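PDB 5L92: cytochrome P450 from Bacillus megaterium, which is probably a heme-dependent monooxygenase, binding protoporphyrin IX iron and, in this structure, the steroid corticosterone in its active-site pocket. Local coordinates for residues 23-28 with 288-293; 129-134 with 378-383; 167-172 with 239-244. All coordinates share one frame; numbering follows the deposited sequence.

The three contacts lie in one cytochrome P450 fold and differ in distance from its heme. Contacts 1 and 3 both touch that cofactor: residues 288-293 run beside its rim, while residues 239-244 flank it on the side where corticosterone sits. Their centres are about 17 Å apart and their nearest atoms about 9 Å apart, so the heme and not a direct touch joins them. Contact 3 also lines the steroid pocket. Contact 2 is peripheral, its centre about 26 Å from that of contact 1 and about 25 Å from that of contact 3. Along the chain, contact 3 is nested within the loops closed by contacts 1 and 2, whereas contacts 1 and 2 interleave.

Contact 1: 23-28 with 288-293; sequences FNPFSW and PVQALH. With HEM (protoporphyrin IX containing Fe), chain C.
Gln290 reaches from the heme-side loop after helix 275-285, the K helix of the cytochrome P450 fold, to Pro25 and Phe26 at the start of helix 26-33. Its CB already heads for the N-terminal segment. CG lies anti to the carbonyl carbon (chi1 -73°), and a bend at chi2 (-69°) folds the chain so that OE1 faces carbons of Phe26 and Pro25. OE1 makes the touch: it stands 4.1 Å from Phe26 CE1, approaching the ring obliquely, and 4.3 Å from Pro25 CG. Amide and ring planes are 74° apart, and the two side chains cross almost at right angles. Van der Waals contact is all that these separations support; the amide's polar needs are met elsewhere, OE1 by Tyr29 OH and NE2 by Ser287 O. The amide is thus tied at both ends. Pro25 also braces its neighbour, with CD 3.9 Å above the centre of one face of the Phe26 ring, which makes a cation-pi contact with Arg322 as well. Pro288, Val289 and Leu292 of the same loop touch the cofactor: Pro288 CB lies 3.8 Å from heme CMB, Val289 CG2 is 4.0 Å from heme CHB, and Leu292 CD1 packs 3.6 Å from propionate oxygen O1A.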
loop_
_atom_site.group_PDB
_atom_site.type_symbol
_atom_site.label_atom_id
_atom_site.label_comp_id
_atom_site.label_asym_id
_atom_site.label_seq_id
_atom_site.Cartn_x
_atom_site.Cartn_y
_atom_site.Cartn_z
ATOM N N PHE A 23 -7.787 14.719 0.873
ATOM C CA PHE A 23 -7.628 13.836 -0.267
ATOM C C PHE A 23 -6.941 14.511 -1.445
ATOM O O PHE A 23 -6.686 13.854 -2.453
ATOM C CB PHE A 23 -8.984 13.297 -0.709
ATOM C CG PHE A 23 -8.904 12.052 -1.546
ATOM C CD1 PHE A 23 -8.281 10.916 -1.069
ATOM C CD2 PHE A 23 -9.489 12.009 -2.788
ATOM C CE1 PHE A 23 -8.216 9.729 -1.852
ATOM C CE2 PHE A 23 -9.441 10.839 -3.571
ATOM C CZ PHE A 23 -8.806 9.695 -3.081
ATOM N N ASN A 24 -6.638 15.796 -1.350
ATOM C CA ASN A 24 -5.956 16.522 -2.421
ATOM C C ASN A 24 -4.841 17.363 -1.795
ATOM O O ASN A 24 -4.924 18.594 -1.701
ATOM C CB ASN A 24 -6.944 17.347 -3.250
ATOM C CG ASN A 24 -7.964 16.461 -3.998
ATOM O OD1 ASN A 24 -7.651 15.862 -5.025
ATOM N ND2 ASN A 24 -9.172 16.361 -3.459
ATOM N N PRO A 25 -3.774 16.704 -1.354
ATOM C CA PRO A 25 -2.613 17.405 -0.798
ATOM C C PRO A 25 -1.683 18.008 -1.841
ATOM O O PRO A 25 -0.649 18.581 -1.470
ATOM C CB PRO A 25 -1.893 16.287 -0.017
ATOM C CG PRO A 25 -2.224 15.022 -0.809
ATOM C CD PRO A 25 -3.631 15.233 -1.306
ATOM N N PHE A 26 -2.035 17.952 -3.125
ATOM C CA PHE A 26 -1.043 18.213 -4.166
ATOM C C PHE A 26 -0.692 19.691 -4.328
ATOM O O PHE A 26 0.423 19.987 -4.754
ATOM C CB PHE A 26 -1.524 17.597 -5.487
ATOM C CG PHE A 26 -1.997 16.151 -5.313
ATOM C CD1 PHE A 26 -1.099 15.163 -5.053
ATOM C CD2 PHE A 26 -3.337 15.831 -5.378
ATOM C CE1 PHE A 26 -1.520 13.846 -4.876
ATOM C CE2 PHE A 26 -3.752 14.532 -5.204
ATOM C CZ PHE A 26 -2.842 13.551 -4.930
ATOM N N SER A 27 -1.567 20.612 -3.949
ATOM C CA SER A 27 -1.185 22.027 -3.973
ATOM C C SER A 27 -0.119 22.327 -2.924
ATOM O O SER A 27 0.834 23.073 -3.187
ATOM C CB SER A 27 -2.417 22.911 -3.755
ATOM O OG SER A 27 -3.199 22.934 -4.922
ATOM N N TRP A 28 -0.263 21.741 -1.739
ATOM C CA TRP A 28 0.762 21.823 -0.703
ATOM C C TRP A 28 2.101 21.265 -1.175
ATOM O O TRP A 28 3.147 21.915 -1.008
ATOM C CB TRP A 28 0.305 21.069 0.534
ATOM C CG TRP A 28 1.311 21.111 1.682
ATOM C CD1 TRP A 28 1.847 22.239 2.266
ATOM C CD2 TRP A 28 1.920 19.989 2.357
ATOM N NE1 TRP A 28 2.734 21.881 3.267
ATOM C CE2 TRP A 28 2.794 20.514 3.343
ATOM C CE3 TRP A 28 1.807 18.598 2.233
ATOM C CZ2 TRP A 28 3.514 19.697 4.215
ATOM C CZ3 TRP A 28 2.533 17.792 3.090
ATOM C CH2 TRP A 28 3.387 18.347 4.061
ATOM N N PRO A 288 -1.527 4.936 -3.611
ATOM C CA PRO A 288 -1.988 4.302 -2.349
ATOM C C PRO A 288 -1.107 4.577 -1.140
ATOM O O PRO A 288 -1.602 4.585 -0.005
ATOM C CB PRO A 288 -1.982 2.808 -2.719
ATOM C CG PRO A 288 -2.226 2.828 -4.213
ATOM C CD PRO A 288 -1.367 3.932 -4.679
ATOM N N VAL A 289 0.188 4.785 -1.350
ATOM C CA VAL A 289 1.119 5.173 -0.300
ATOM C C VAL A 289 1.737 6.517 -0.687
ATOM O O VAL A 289 2.432 6.619 -1.702
ATOM C CB VAL A 289 2.190 4.108 -0.066
ATOM C CG1 VAL A 289 3.149 4.531 1.076
ATOM C CG2 VAL A 289 1.540 2.726 0.302
ATOM N N GLN A 290 1.474 7.555 0.111
ATOM C CA GLN A 290 1.926 8.907 -0.253
ATOM C C GLN A 290 3.356 9.210 0.184
ATOM O O GLN A 290 4.021 10.059 -0.440
ATOM C CB GLN A 290 1.009 9.970 0.346
ATOM C CG GLN A 290 -0.339 10.065 -0.332
ATOM C CD GLN A 290 -0.252 10.613 -1.736
ATOM O OE1 GLN A 290 0.296 11.691 -1.954
ATOM N NE2 GLN A 290 -0.746 9.855 -2.695
ATOM N N ALA A 291 3.831 8.544 1.234
ATOM C CA ALA A 291 5.113 8.849 1.863
ATOM C C ALA A 291 5.542 7.652 2.707
ATOM O O ALA A 291 4.735 6.796 3.046
ATOM C CB ALA A 291 5.012 10.105 2.750
ATOM N N LEU A 292 6.821 7.633 3.060
ATOM C CA LEU A 292 7.434 6.608 3.891
ATOM C C LEU A 292 8.210 7.304 5.009
ATOM O O LEU A 292 8.186 8.538 5.131
ATOM C CB LEU A 292 8.345 5.714 3.030
ATOM C CG LEU A 292 7.583 4.963 1.933
ATOM C CD1 LEU A 292 8.511 4.268 0.950
ATOM C CD2 LEU A 292 6.690 3.946 2.616
ATOM N N HIS A 293 8.897 6.509 5.832
ATOM C CA HIS A 293 9.691 7.031 6.940
ATOM C C HIS A 293 11.070 6.404 6.919
ATOM O O HIS A 293 11.211 5.231 6.592
ATOM C CB HIS A 293 9.040 6.749 8.298
ATOM C CG HIS A 293 7.860 7.619 8.594
ATOM N ND1 HIS A 293 6.615 7.400 8.048
ATOM C CD2 HIS A 293 7.742 8.726 9.368
ATOM C CE1 HIS A 293 5.779 8.324 8.479
ATOM N NE2 HIS A 293 6.438 9.143 9.280
HETATM C CHA HEM C . 7.053 -2.708 0.537
HETATM C CHB HEM C . 3.591 -0.048 -1.669
HETATM C CHC HEM C . 0.911 -3.972 -2.392
HETATM C CHD HEM C . 4.119 -6.478 0.230
HETATM C C1A HEM C . 6.353 -1.660 -0.050
HETATM C C2A HEM C . 6.846 -0.308 -0.198
HETATM C C3A HEM C . 5.888 0.421 -0.790
HETATM C C4A HEM C . 4.766 -0.444 -1.068
HETATM C CMA HEM C . 5.974 1.919 -1.146
HETATM C CAA HEM C . 8.231 0.214 0.272
HETATM C CBA HEM C . 8.357 0.247 1.796
HETATM C CGA HEM C . 9.545 1.053 2.251
HETATM O O1A HEM C . 10.455 1.327 1.459
HETATM O O2A HEM C . 9.597 1.461 3.424
HETATM C C1B HEM C . 2.571 -0.856 -2.110
HETATM C C2B HEM C . 1.452 -0.485 -2.966
HETATM C C3B HEM C . 0.711 -1.593 -3.140
HETATM C C4B HEM C . 1.335 -2.672 -2.400
HETATM C CMB HEM C . 1.228 0.915 -3.567
HETATM C CAB HEM C . -0.562 -1.821 -3.982
HETATM C CBB HEM C . -0.893 -1.049 -5.030
HETATM C C1C HEM C . 1.554 -5.002 -1.744
HETATM C C2C HEM C . 1.060 -6.345 -1.601
HETATM C C3C HEM C . 1.947 -7.028 -0.901
HETATM C C4C HEM C . 3.019 -6.148 -0.522
HETATM C CMC HEM C . -0.242 -6.935 -2.202
HETATM C CAC HEM C . 1.735 -8.502 -0.534
HETATM C CBC HEM C . 2.628 -9.416 -0.902
HETATM C C1D HEM C . 5.188 -5.692 0.549
HETATM C C2D HEM C . 6.330 -6.124 1.329
HETATM C C3D HEM C . 7.170 -5.082 1.421
HETATM C C4D HEM C . 6.552 -3.969 0.709
HETATM C CMD HEM C . 6.458 -7.554 1.918
HETATM C CAD HEM C . 8.539 -5.004 2.141
HETATM C CBD HEM C . 9.695 -5.303 1.166
HETATM C CGD HEM C . 11.072 -5.098 1.766
HETATM O O1D HEM C . 12.059 -5.661 1.241
HETATM O O2D HEM C . 11.234 -4.349 2.764
HETATM N NA HEM C . 5.078 -1.735 -0.593
HETATM N NB HEM C . 2.447 -2.187 -1.777
HETATM N NC HEM C . 2.753 -4.914 -1.059
HETATM N ND HEM C . 5.350 -4.371 0.224
HETATM FE FE HEM C . 3.928 -3.356 -0.883
#

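Contact 2: 129-134 with 378-383; sequences LEDIDI and WSPSFE
Asp131 meets Ser379 and Pro380 through its carboxylate, and only carbons answer: OD1 is 4.0 Å from Ser379 CB, and OD2 is 4.2 Å from Pro380 CD. The acid reaches them because CG is anti to its carbonyl carbon (chi1 -68°), on a side chain that starts out toward the loop. One shell further out, the loop's shape is held by bonds within it, one between backbone atoms and one to a side chain. Residues Ser379 to Phe382 form a type I beta turn, closed by Phe382 N to Ser379 O at 3.0 Å. Within it, Ser379 OG accepts from Ser381 N at 2.9 Å and 155°, an ST turn that holds the hydroxyl on its own segment. Beyond the turn, Trp378 CE3 sits 3.8 Å above the centre of one face of the Phe382 ring. Between the outer strands 131-133 and 377-378 of a three-stranded antiparallel sheet runs strand 399-401. From it comes Arg401, which forms a salt bridge with Asp131 OD2. The chemistry is therefore divided: the negative charge of Asp131 is probably balanced by Arg401 of the central strand, while the two segments, together burying 81 Å², meet in weak van der Waals packing of carboxylate against CH groups.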
loop_
_atom_site.group_PDB
_atom_site.type_symbol
_atom_site.label_atom_id
_atom_site.label_comp_id
_atom_site.label_asym_id
_atom_site.label_seq_id
_atom_site.Cartn_x
_atom_site.Cartn_y
_atom_site.Cartn_z
ATOM N N LEU A 129 -27.767 -5.485 -7.180
ATOM C CA LEU A 129 -27.785 -4.075 -6.782
ATOM C C LEU A 129 -27.550 -3.170 -7.992
ATOM O O LEU A 129 -26.700 -3.445 -8.838
ATOM C CB LEU A 129 -26.730 -3.807 -5.708
ATOM C CG LEU A 129 -26.796 -4.679 -4.436
ATOM C CD1 LEU A 129 -25.593 -4.411 -3.513
ATOM C CD2 LEU A 129 -28.089 -4.487 -3.650
ATOM N N GLU A 130 -28.333 -2.110 -8.085
ATOM C CA GLU A 130 -28.095 -1.100 -9.115
ATOM C C GLU A 130 -26.934 -0.188 -8.712
ATOM O O GLU A 130 -26.187 0.285 -9.568
ATOM C CB GLU A 130 -29.387 -0.305 -9.351
ATOM C CG GLU A 130 -29.328 0.778 -10.484
ATOM C CD GLU A 130 -29.115 0.181 -11.910
ATOM O OE1 GLU A 130 -29.257 -1.061 -12.084
ATOM O OE2 GLU A 130 -28.806 0.958 -12.864
ATOM N N ASP A 131 -26.753 0.025 -7.414
ATOM C CA ASP A 131 -25.724 0.889 -6.850
ATOM C C ASP A 131 -24.857 0.051 -5.920
ATOM O O ASP A 131 -25.383 -0.636 -5.041
ATOM C CB ASP A 131 -26.351 2.059 -6.074
ATOM C CG ASP A 131 -27.084 3.055 -6.977
ATOM O OD1 ASP A 131 -26.698 3.210 -8.152
ATOM O OD2 ASP A 131 -28.051 3.696 -6.500
ATOM N N ILE A 132 -23.537 0.089 -6.116
ATOM C CA ILE A 132 -22.627 -0.726 -5.317
ATOM C C ILE A 132 -21.488 0.119 -4.755
ATOM O O ILE A 132 -21.091 1.136 -5.323
ATOM C CB ILE A 132 -22.042 -1.901 -6.123
ATOM C CG1 ILE A 132 -21.330 -1.385 -7.365
ATOM C CG2 ILE A 132 -23.155 -2.882 -6.523
ATOM C CD1 ILE A 132 -20.626 -2.460 -8.150
ATOM N N ASP A 133 -20.939 -0.344 -3.644
ATOM C CA ASP A 133 -19.751 0.249 -3.034
ATOM C C ASP A 133 -18.525 -0.490 -3.569
ATOM O O ASP A 133 -18.225 -1.607 -3.144
ATOM C CB ASP A 133 -19.868 0.176 -1.518
ATOM C CG ASP A 133 -18.689 0.834 -0.788
ATOM O OD1 ASP A 133 -17.741 1.294 -1.431
ATOM O OD2 ASP A 133 -18.718 0.876 0.441
ATOM N N ILE A 134 -17.815 0.127 -4.514
ATOM C CA ILE A 134 -16.617 -0.479 -5.106
ATOM C C ILE A 134 -15.711 -1.037 -4.007
ATOM O O ILE A 134 -15.064 -2.083 -4.181
ATOM C CB ILE A 134 -15.844 0.527 -5.971
ATOM C CG1 ILE A 134 -16.670 1.000 -7.172
ATOM C CG2 ILE A 134 -14.558 -0.071 -6.476
ATOM C CD1 ILE A 134 -17.309 -0.099 -7.953
ATOM N N TRP A 378 -20.991 8.091 -10.613
ATOM C CA TRP A 378 -21.212 8.285 -9.220
ATOM C C TRP A 378 -22.665 8.030 -8.905
ATOM O O TRP A 378 -23.516 8.416 -9.629
ATOM C CB TRP A 378 -20.897 9.709 -8.782
ATOM C CG TRP A 378 -19.750 10.379 -9.376
ATOM C CD1 TRP A 378 -19.788 11.270 -10.344
ATOM C CD2 TRP A 378 -18.394 10.264 -8.993
ATOM N NE1 TRP A 378 -18.563 11.704 -10.632
ATOM C CE2 TRP A 378 -17.677 11.106 -9.800
ATOM C CE3 TRP A 378 -17.720 9.524 -8.051
ATOM C CZ2 TRP A 378 -16.327 11.226 -9.706
ATOM C CZ3 TRP A 378 -16.413 9.642 -7.963
ATOM C CH2 TRP A 378 -15.715 10.484 -8.771
ATOM N N SER A 379 -22.933 7.391 -7.797
ATOM C CA SER A 379 -24.285 7.182 -7.380
ATOM C C SER A 379 -24.770 8.440 -6.704
ATOM O O SER A 379 -23.997 9.205 -6.241
ATOM C CB SER A 379 -24.366 5.967 -6.486
ATOM O OG SER A 379 -24.882 6.219 -5.225
ATOM N N PRO A 380 -26.141 8.575 -6.638
ATOM C CA PRO A 380 -26.614 9.765 -5.926
ATOM C C PRO A 380 -26.217 9.800 -4.462
ATOM O O PRO A 380 -26.285 10.824 -3.881
ATOM C CB PRO A 380 -28.118 9.710 -6.058
ATOM C CG PRO A 380 -28.392 8.867 -7.216
ATOM C CD PRO A 380 -27.374 7.834 -7.156
ATOM N N SER A 381 -25.790 8.684 -3.916
ATOM C CA SER A 381 -25.380 8.619 -2.544
ATOM C C SER A 381 -23.889 8.790 -2.293
ATOM O O SER A 381 -23.458 8.712 -1.181
ATOM C CB SER A 381 -25.814 7.310 -1.918
ATOM O OG SER A 381 -27.150 7.332 -1.572
ATOM N N PHE A 382 -23.121 9.023 -3.332
ATOM C CA PHE A 382 -21.709 9.171 -3.179
ATOM C C PHE A 382 -21.310 10.320 -2.296
ATOM O O PHE A 382 -21.831 11.376 -2.395
ATOM C CB PHE A 382 -21.003 9.305 -4.522
ATOM C CG PHE A 382 -19.551 9.648 -4.405
ATOM C CD1 PHE A 382 -19.192 10.940 -4.223
ATOM C CD2 PHE A 382 -18.589 8.695 -4.423
ATOM C CE1 PHE A 382 -17.901 11.292 -4.073
ATOM C CE2 PHE A 382 -17.284 9.035 -4.256
ATOM C CZ PHE A 382 -16.938 10.340 -4.097
ATOM N N GLU A 383 -20.333 10.054 -1.457
ATOM C CA GLU A 383 -19.729 11.034 -0.582
ATOM C C GLU A 383 -18.255 10.722 -0.510
ATOM O O GLU A 383 -17.911 9.602 -0.412
ATOM C CB GLU A 383 -20.298 10.981 0.820
ATOM C CG GLU A 383 -21.515 11.811 1.113
ATOM C CD GLU A 383 -22.233 11.353 2.365
ATOM O OE1 GLU A 383 -21.604 11.303 3.427
ATOM O OE2 GLU A 383 -23.419 11.001 2.304
#

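Contact 3: 167-172 with 239-244; sequences IIVAGP and LLIAGN. With C0R (corticosterone), chain D; HEM (protoporphyrin IX containing Fe), chain C.
Ile241 packs against both Ile168 and Val169, joining helix 229-245, the N-terminal half of the long helix that crosses the distal face of the heme in cytochromes P450, to the C-terminal end of helix 158-169, the F helix. These contacts are apolar. Ile241 CD1 lies 3.7 Å from Ile168 CG2, the side chains crossing at about a right angle; Ile241 CG2 lies 3.9 Å from Val169 CG1, where they run past each other in opposite directions.

Contacts with corticosterone (C0R) form a second group. Ile241 CG2, anti to the backbone N (chi1 -61° for CG1), comes to 3.2 Å from C0R C6, short for two carbons and to be read with caution. Ile168 CG2 reaches C0R C15 at 3.6 Å, and Ala242 CB touches both C0R C4 (3.4 Å) and HEM C3C (3.6 Å). Cutting Ile241 back to alanine is likely to pack the steroid flank less firmly, since CD1 against Ile168 and CG2 against Val169 and C6 would go. Metal coordination is third: the ketone oxygen C0R O1 lies 1.9 Å from HEM FE, whose axial protein ligand is Cys352.

None of the hydrogen bonds spans the two segments. Asn244 ND2 donates to Leu240 O at 2.8 Å and 169°, standing 40° out of the carbonyl plane, while OD1 goes out to Tyr140 OH. Asn244 N bonds to Ile241 O three residues back, a 3-10-like spacing next to the helix break after residue 245. Ala242 O bonds to Thr246 OG1; Ala242 to Thr246 carry the Ala-Gly-x-Glu-Thr motif, which in this family forms the oxygen-binding groove.

Around this junction, helix 177-207 receives Ile167, Ile168 and Leu240, helix 141-151 packs on Leu239, Leu240 and Asn244, and earlier turns of helix 158-169 meet Leu240, Ile241 and Asn244.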
loop_
_atom_site.group_PDB
_atom_site.type_symbol
_atom_site.label_atom_id
_atom_site.label_comp_id
_atom_site.label_asym_id
_atom_site.label_seq_id
_atom_site.Cartn_x
_atom_site.Cartn_y
_atom_site.Cartn_z
ATOM N N ILE A 167 -6.638 -0.717 12.310
ATOM C CA ILE A 167 -6.007 -0.128 13.491
ATOM C C ILE A 167 -4.529 0.146 13.226
ATOM O O ILE A 167 -4.033 1.257 13.472
ATOM C CB ILE A 167 -6.210 -1.036 14.715
ATOM C CG1 ILE A 167 -7.678 -0.948 15.147
ATOM C CG2 ILE A 167 -5.207 -0.658 15.852
ATOM C CD1 ILE A 167 -8.063 -1.914 16.269
ATOM N N ILE A 168 -3.806 -0.859 12.710
ATOM C CA ILE A 168 -2.358 -0.725 12.528
ATOM C C ILE A 168 -2.017 0.436 11.593
ATOM O O ILE A 168 -1.037 1.151 11.821
ATOM C CB ILE A 168 -1.731 -2.044 12.026
ATOM C CG1 ILE A 168 -1.830 -3.138 13.095
ATOM C CG2 ILE A 168 -0.266 -1.834 11.689
ATOM C CD1 ILE A 168 -1.107 -2.795 14.406
ATOM N N VAL A 169 -2.783 0.636 10.508
ATOM C CA VAL A 169 -2.435 1.749 9.604
ATOM C C VAL A 169 -3.140 3.056 9.984
ATOM O O VAL A 169 -2.875 4.101 9.366
ATOM C CB VAL A 169 -2.694 1.413 8.113
ATOM C CG1 VAL A 169 -1.890 0.173 7.653
ATOM C CG2 VAL A 169 -4.172 1.265 7.816
ATOM N N ALA A 170 -4.004 3.038 10.996
ATOM C CA ALA A 170 -4.790 4.214 11.351
ATOM C C ALA A 170 -3.913 5.384 11.793
ATOM O O ALA A 170 -2.892 5.220 12.467
ATOM C CB ALA A 170 -5.789 3.858 12.450
ATOM N N GLY A 171 -4.282 6.565 11.331
ATOM C CA GLY A 171 -3.720 7.801 11.817
ATOM C C GLY A 171 -4.660 8.468 12.800
ATOM O O GLY A 171 -5.858 8.197 12.849
ATOM N N PRO A 172 -4.123 9.357 13.613
ATOM C CA PRO A 172 -4.929 9.971 14.666
ATOM C C PRO A 172 -5.910 10.999 14.118
ATOM O O PRO A 172 -5.690 11.614 13.073
ATOM C CB PRO A 172 -3.872 10.628 15.553
ATOM C CG PRO A 172 -2.819 11.019 14.571
ATOM C CD PRO A 172 -2.766 9.910 13.564
ATOM N N LEU A 239 2.269 -9.216 5.374
ATOM C CA LEU A 239 1.514 -9.579 4.179
ATOM C C LEU A 239 0.035 -9.443 4.430
ATOM O O LEU A 239 -0.707 -8.946 3.574
ATOM C CB LEU A 239 1.822 -11.007 3.730
ATOM C CG LEU A 239 3.194 -11.370 3.200
ATOM C CD1 LEU A 239 3.086 -12.803 2.623
ATOM C CD2 LEU A 239 3.715 -10.435 2.185
ATOM N N LEU A 240 -0.414 -9.861 5.612
ATOM C CA LEU A 240 -1.830 -9.736 5.927
ATOM C C LEU A 240 -2.285 -8.288 5.799
ATOM O O LEU A 240 -3.303 -8.001 5.166
ATOM C CB LEU A 240 -2.121 -10.239 7.327
ATOM C CG LEU A 240 -3.600 -10.224 7.669
ATOM C CD1 LEU A 240 -4.352 -11.156 6.702
ATOM C CD2 LEU A 240 -3.800 -10.630 9.115
ATOM N N ILE A 241 -1.543 -7.374 6.421
ATOM C CA ILE A 241 -1.923 -5.968 6.421
ATOM C C ILE A 241 -1.857 -5.422 5.001
ATOM O O ILE A 241 -2.766 -4.721 4.555
ATOM C CB ILE A 241 -1.030 -5.165 7.388
ATOM C CG1 ILE A 241 -1.202 -5.689 8.815
ATOM C CG2 ILE A 241 -1.409 -3.703 7.346
ATOM C CD1 ILE A 241 -0.338 -5.010 9.861
ATOM N N ALA A 242 -0.814 -5.801 4.264
ATOM C CA ALA A 242 -0.715 -5.500 2.841
ATOM C C ALA A 242 -1.916 -6.030 2.071
ATOM O O ALA A 242 -2.413 -5.371 1.155
ATOM C CB ALA A 242 0.553 -6.114 2.278
ATOM N N GLY A 243 -2.382 -7.230 2.410
ATOM C CA GLY A 243 -3.552 -7.803 1.761
ATOM C C GLY A 243 -4.863 -7.116 2.112
ATOM O O GLY A 243 -5.886 -7.404 1.475
ATOM N N ASN A 244 -4.845 -6.220 3.104
ATOM C CA ASN A 244 -6.026 -5.510 3.562
ATOM C C ASN A 244 -6.006 -4.010 3.271
ATOM O O ASN A 244 -7.008 -3.346 3.511
ATOM C CB ASN A 244 -6.184 -5.699 5.081
ATOM C CG ASN A 244 -6.852 -7.025 5.452
ATOM O OD1 ASN A 244 -8.048 -7.079 5.713
ATOM N ND2 ASN A 244 -6.071 -8.087 5.482
HETATM C C1 C0R D . 3.248 -0.343 3.409
HETATM C C2 C0R D . 3.129 -0.839 1.956
HETATM C C3 C0R D . 2.883 -2.409 1.787
HETATM C C4 C0R D . 2.167 -3.161 3.015
HETATM C C5 C0R D . 1.943 -2.394 4.319
HETATM C C6 C0R D . 1.184 -3.106 5.514
HETATM C C7 C0R D . 2.032 -2.887 6.885
HETATM C C8 C0R D . 2.363 -1.425 7.117
HETATM C C9 C0R D . 3.079 -0.725 5.883
HETATM C C10 C0R D . 2.386 -0.907 4.486
HETATM C C11 C0R D . 3.439 0.790 6.289
HETATM C C12 C0R D . 4.272 0.847 7.707
HETATM C C13 C0R D . 3.568 0.185 8.873
HETATM C C14 C0R D . 3.173 -1.344 8.426
HETATM C C15 C0R D . 2.558 -1.829 9.502
HETATM C C16 C0R D . 3.427 -1.241 10.732
HETATM C C17 C0R D . 4.345 -0.034 9.963
HETATM C C18 C0R D . 2.290 0.995 9.274
HETATM C C19 C0R D . 1.030 -0.168 4.413
HETATM C C20 C0R D . 4.602 1.170 10.912
HETATM C C21 C0R D . 5.971 1.863 10.997
HETATM O O1 C0R D . 3.085 -3.079 0.780
HETATM O O2 C0R D . 2.334 1.521 6.392
HETATM O O3 C0R D . 3.693 1.580 11.625
HETATM O O4 C0R D . 5.797 3.028 11.797
HETATM C CHA HEM C . 7.053 -2.708 0.537
HETATM C CHB HEM C . 3.591 -0.048 -1.669
HETATM C CHC HEM C . 0.911 -3.972 -2.392
HETATM C CHD HEM C . 4.119 -6.478 0.230
HETATM C C1A HEM C . 6.353 -1.660 -0.050
HETATM C C2A HEM C . 6.846 -0.308 -0.198
HETATM C C3A HEM C . 5.888 0.421 -0.790
HETATM C C4A HEM C . 4.766 -0.444 -1.068
HETATM C CMA HEM C . 5.974 1.919 -1.146
HETATM C CAA HEM C . 8.231 0.214 0.272
HETATM C CBA HEM C . 8.357 0.247 1.796
HETATM C CGA HEM C . 9.545 1.053 2.251
HETATM O O1A HEM C . 10.455 1.327 1.459
HETATM O O2A HEM C . 9.597 1.461 3.424
HETATM C C1B HEM C . 2.571 -0.856 -2.110
HETATM C C2B HEM C . 1.452 -0.485 -2.966
HETATM C C3B HEM C . 0.711 -1.593 -3.140
HETATM C C4B HEM C . 1.335 -2.672 -2.400
HETATM C CMB HEM C . 1.228 0.915 -3.567
HETATM C CAB HEM C . -0.562 -1.821 -3.982
HETATM C CBB HEM C . -0.893 -1.049 -5.030
HETATM C C1C HEM C . 1.554 -5.002 -1.744
HETATM C C2C HEM C . 1.060 -6.345 -1.601
HETATM C C3C HEM C . 1.947 -7.028 -0.901
HETATM C C4C HEM C . 3.019 -6.148 -0.522
HETATM C CMC HEM C . -0.242 -6.935 -2.202
HETATM C CAC HEM C . 1.735 -8.502 -0.534
HETATM C CBC HEM C . 2.628 -9.416 -0.902
HETATM C C1D HEM C . 5.188 -5.692 0.549
HETATM C C2D HEM C . 6.330 -6.124 1.329
HETATM C C3D HEM C . 7.170 -5.082 1.421
HETATM C C4D HEM C . 6.552 -3.969 0.709
HETATM C CMD HEM C . 6.458 -7.554 1.918
HETATM C CAD HEM C . 8.539 -5.004 2.141
HETATM C CBD HEM C . 9.695 -5.303 1.166
HETATM C CGD HEM C . 11.072 -5.098 1.766
HETATM O O1D HEM C . 12.059 -5.661 1.241
HETATM O O2D HEM C . 11.234 -4.349 2.764
HETATM N NA HEM C . 5.078 -1.735 -0.593
HETATM N NB HEM C . 2.447 -2.187 -1.777
HETATM N NC HEM C . 2.753 -4.914 -1.059
HETATM N ND HEM C . 5.350 -4.371 0.224
HETATM FE FE HEM C . 3.928 -3.356 -0.883
#